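FOG-3 protein (PDB 5TD6) specifies sperm fate in the nematode germline as an RNA-binding multimer, and may act as a transcriptional corepressor. Local coordinates at residues B[6-11]-B[88-93]. The protein carries 2 engineered substitutions. Residues are numbered along the deposited sequence; the frame is centred on the assembly and turned at random.
Sequences RELVNF and MIIFAN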
ATOM      1  N   ARG B   6       5.543  -6.441   2.345  1.00 29.97           N
ATOM      2  CA  ARG B   6       4.458  -6.154   1.421  1.00 31.15           C
ATOM      3  C   ARG B   6       4.445  -4.677   1.058  1.00 25.22           C
ATOM      4  O   ARG B   6       4.213  -4.335  -0.105  1.00 28.79           O
ATOM      5  CB  ARG B   6       3.097  -6.551   2.006  1.00 31.05           C
ATOM      6  CG  ARG B   6       1.937  -6.271   1.048  1.00 31.12           C
ATOM      7  CD  ARG B   6       0.588  -6.585   1.693  1.00 34.71           C
ATOM      8  NE  ARG B   6       0.290  -5.675   2.794  1.00 36.26           N
ATOM      9  CZ  ARG B   6       0.149  -6.056   4.063  1.00 46.41           C
ATOM     10  NH1 ARG B   6       0.284  -7.335   4.400  1.00 44.52           N
ATOM     11  NH2 ARG B   6      -0.125  -5.156   4.999  1.00 48.00           N
ATOM     12  N   GLU B   7       4.677  -3.802   2.045  1.00 22.61           N
ATOM     13  CA  GLU B   7       4.716  -2.369   1.757  1.00 25.14           C
ATOM     14  C   GLU B   7       5.891  -2.022   0.825  1.00 29.12           C
ATOM     15  O   GLU B   7       5.750  -1.172  -0.060  1.00 32.20           O
ATOM     16  CB  GLU B   7       4.799  -1.554   3.045  1.00 24.52           C
ATOM     17  CG  GLU B   7       3.502  -1.590   3.894  1.00 24.78           C
ATOM     18  CD  GLU B   7       2.311  -1.087   3.128  1.00 33.08           C
ATOM     19  OE1 GLU B   7       2.455  -0.079   2.411  1.00 29.96           O
ATOM     20  OE2 GLU B   7       1.234  -1.703   3.228  1.00 37.05           O
ATOM     21  N   LEU B   8       7.039  -2.662   1.033  1.00 30.82           N
ATOM     22  CA  LEU B   8       8.213  -2.443   0.166  1.00 24.45           C
ATOM     23  C   LEU B   8       7.904  -2.906  -1.256  1.00 30.98           C
ATOM     24  O   LEU B   8       8.162  -2.190  -2.243  1.00 31.26           O
ATOM     25  CB  LEU B   8       9.444  -3.180   0.698  1.00 30.97           C
ATOM     26  CG  LEU B   8      10.823  -2.576   0.361  1.00 38.82           C
ATOM     27  CD1 LEU B   8      11.979  -3.234   1.119  1.00 40.71           C
ATOM     28  CD2 LEU B   8      11.112  -2.598  -1.096  1.00 39.94           C
ATOM     29  N   VAL B   9       7.363  -4.115  -1.362  1.00 28.59           N
ATOM     30  CA  VAL B   9       7.045  -4.678  -2.678  1.00 28.30           C
ATOM     31  C   VAL B   9       6.040  -3.807  -3.414  1.00 29.56           C
ATOM     32  O   VAL B   9       6.160  -3.568  -4.621  1.00 33.00           O
ATOM     33  CB  VAL B   9       6.477  -6.102  -2.564  1.00 31.62           C
ATOM     34  CG1 VAL B   9       5.928  -6.559  -3.907  1.00 22.76           C
ATOM     35  CG2 VAL B   9       7.561  -7.058  -2.068  1.00 31.43           C
ATOM     36  N   ASN B  10       5.056  -3.311  -2.682  1.00 26.33           N
ATOM     37  CA  ASN B  10       4.016  -2.522  -3.333  1.00 29.27           C
ATOM     38  C   ASN B  10       4.554  -1.149  -3.732  1.00 29.18           C
ATOM     39  O   ASN B  10       4.184  -0.610  -4.777  1.00 28.32           O
ATOM     40  CB  ASN B  10       2.781  -2.431  -2.441  1.00 29.07           C
ATOM     41  CG  ASN B  10       1.995  -3.721  -2.456  1.00 33.08           C
ATOM     42  OD1 ASN B  10       2.333  -4.614  -3.211  1.00 37.01           O
ATOM     43  ND2 ASN B  10       0.948  -3.819  -1.656  1.00 28.59           N
ATOM     44  N   PHE B  11       5.460  -0.606  -2.927  1.00 31.10           N
ATOM     45  CA  PHE B  11       6.158   0.622  -3.309  1.00 26.02           C
ATOM     46  C   PHE B  11       6.862   0.482  -4.662  1.00 29.10           C
ATOM     47  O   PHE B  11       6.736   1.342  -5.537  1.00 34.01           O
ATOM     48  CB  PHE B  11       7.186   1.012  -2.241  1.00 20.10           C
ATOM     49  CG  PHE B  11       7.944   2.285  -2.570  1.00 25.61           C
ATOM     50  CD1 PHE B  11       7.402   3.527  -2.285  1.00 25.74           C
ATOM     51  CD2 PHE B  11       9.186   2.231  -3.179  1.00 30.40           C
ATOM     52  CE1 PHE B  11       8.085   4.685  -2.567  1.00 29.48           C
ATOM     53  CE2 PHE B  11       9.877   3.399  -3.470  1.00 30.44           C
ATOM     54  CZ  PHE B  11       9.321   4.622  -3.174  1.00 34.72           C
ATOM     55  N   MET B  88      17.958   4.672  -6.053  1.00 48.77           N
ATOM     56  CA  MET B  88      17.153   4.888  -4.854  1.00 46.26           C
ATOM     57  C   MET B  88      17.485   3.848  -3.787  1.00 51.81           C
ATOM     58  O   MET B  88      17.595   2.658  -4.085  1.00 54.20           O
ATOM     59  CB  MET B  88      15.678   4.840  -5.197  1.00 43.00           C
ATOM     60  CG  MET B  88      14.775   5.003  -4.003  1.00 47.07           C
ATOM     61  SD  MET B  88      13.091   4.967  -4.579  1.00 41.84           S
ATOM     62  CE  MET B  88      12.905   6.602  -5.300  1.00 38.31           C
ATOM     63  N   ILE B  89      17.667   4.297  -2.547  1.00 43.82           N
ATOM     64  CA  ILE B  89      17.970   3.381  -1.457  1.00 38.83           C
ATOM     65  C   ILE B  89      16.730   3.246  -0.578  1.00 41.84           C
ATOM     66  O   ILE B  89      16.176   4.246  -0.129  1.00 37.47           O
ATOM     67  CB  ILE B  89      19.178   3.852  -0.621  1.00 40.86           C
ATOM     68  CG1 ILE B  89      20.415   4.025  -1.512  1.00 49.62           C
ATOM     69  CG2 ILE B  89      19.487   2.867   0.493  1.00 40.73           C
ATOM     70  CD1 ILE B  89      21.412   5.011  -0.969  1.00 53.38           C
ATOM     71  N   ILE B  90      16.285   2.010  -0.377  1.00 38.72           N
ATOM     72  CA  ILE B  90      15.052   1.709   0.360  1.00 32.97           C
ATOM     73  C   ILE B  90      15.377   0.850   1.575  1.00 38.21           C
ATOM     74  O   ILE B  90      16.132  -0.117   1.483  1.00 36.44           O
ATOM     75  CB  ILE B  90      14.029   0.976  -0.530  1.00 34.18           C
ATOM     76  CG1 ILE B  90      13.854   1.726  -1.850  1.00 35.23           C
ATOM     77  CG2 ILE B  90      12.672   0.831   0.184  1.00 40.22           C
ATOM     78  CD1 ILE B  90      12.970   1.005  -2.857  1.00 30.94           C
ATOM     79  N   PHE B  91      14.832   1.240   2.721  1.00 35.61           N
ATOM     80  CA  PHE B  91      15.069   0.554   3.986  1.00 38.04           C
ATOM     81  C   PHE B  91      13.767  -0.066   4.469  1.00 39.40           C
ATOM     82  O   PHE B  91      12.692   0.524   4.309  1.00 38.32           O
ATOM     83  CB  PHE B  91      15.587   1.522   5.066  1.00 37.80           C
ATOM     84  CG  PHE B  91      16.944   2.116   4.776  1.00 44.37           C
ATOM     85  CD1 PHE B  91      17.088   3.166   3.880  1.00 43.80           C
ATOM     86  CD2 PHE B  91      18.072   1.642   5.422  1.00 52.14           C
ATOM     87  CE1 PHE B  91      18.333   3.717   3.627  1.00 46.89           C
ATOM     88  CE2 PHE B  91      19.324   2.187   5.168  1.00 49.42           C
ATOM     89  CZ  PHE B  91      19.453   3.225   4.266  1.00 45.75           C
ATOM     90  N   ALA B  92      13.869  -1.244   5.064  1.00 39.39           N
ATOM     91  CA  ALA B  92      12.740  -1.878   5.719  1.00 30.10           C
ATOM     92  C   ALA B  92      13.195  -2.363   7.087  1.00 35.25           C
ATOM     93  O   ALA B  92      14.063  -3.229   7.194  1.00 38.09           O
ATOM     94  CB  ALA B  92      12.191  -3.019   4.879  1.00 34.28           C
ATOM     95  N   ASN B  93      12.622  -1.756   8.124  1.00 37.94           N
ATOM     96  CA  ASN B  93      12.832  -2.115   9.516  1.00 35.03           C
ATOM     97  C   ASN B  93      11.496  -2.501  10.161  1.00 35.57           C
ATOM     98  O   ASN B  93      10.436  -2.111   9.660  1.00 33.05           O
ATOM     99  CB  ASN B  93      13.428  -0.939  10.294  1.00 31.20           C
ATOM    100  CG  ASN B  93      14.814  -0.546   9.817  1.00 40.48           C
ATOM    101  OD1 ASN B  93      15.551  -1.357   9.252  1.00 39.05           O
ATOM    102  ND2 ASN B  93      15.186   0.712  10.072  1.00 36.65           N
TER
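L8 and F11, one helical turn apart on helix 2-13, meet M88, I90 and A92 of segment 88-93 in the BTG/Tob domain, a clear example of how a helix packs on a β-sheet; L8, I90 and A92 are buried in the core, with F11 and M88 towards its margin. Alternate strand residues face one side and helix residues three apart share a flank, so one flank of a helix can lie along one side of a strand. Here helix and strand run nearly antiparallel, at 159°, and the axes of segments 6-11 and 89-93 come within 9.5 Å. L8 spans I90 and A92: its CG rests 3.9 Å from I90 CG2, and its CD1 3.8 Å from A92 CB. The isoleucine serves both helix residues: CG2 meets the leucine, and CD1 lies 4.0 Å from F11 CE2, approaching the ring obliquely. F11 extends toward the strand because its CG stands anti to the backbone N (chi1 -180°), bringing the ring's far end to M88. There M88 SD makes an edge-on Met-aromatic contact, almost in the ring plane and 3.7 Å from F11 CE2. This cluster is wholly apolar; the strand backbone pairs with its sheet neighbours, I90 with I58 and F91 with F98, while at its end A92 O and N93 bond to R56 and E53 of helix 53-56. I110 touches F11 and I90, and V99 of strand 96-100 touches F11 and M88. Helix 22-41 adds L36 and F40 against L8, and F40 also touches A92, so that helix 2-13, helix 22-41 and the sheet converge on L8.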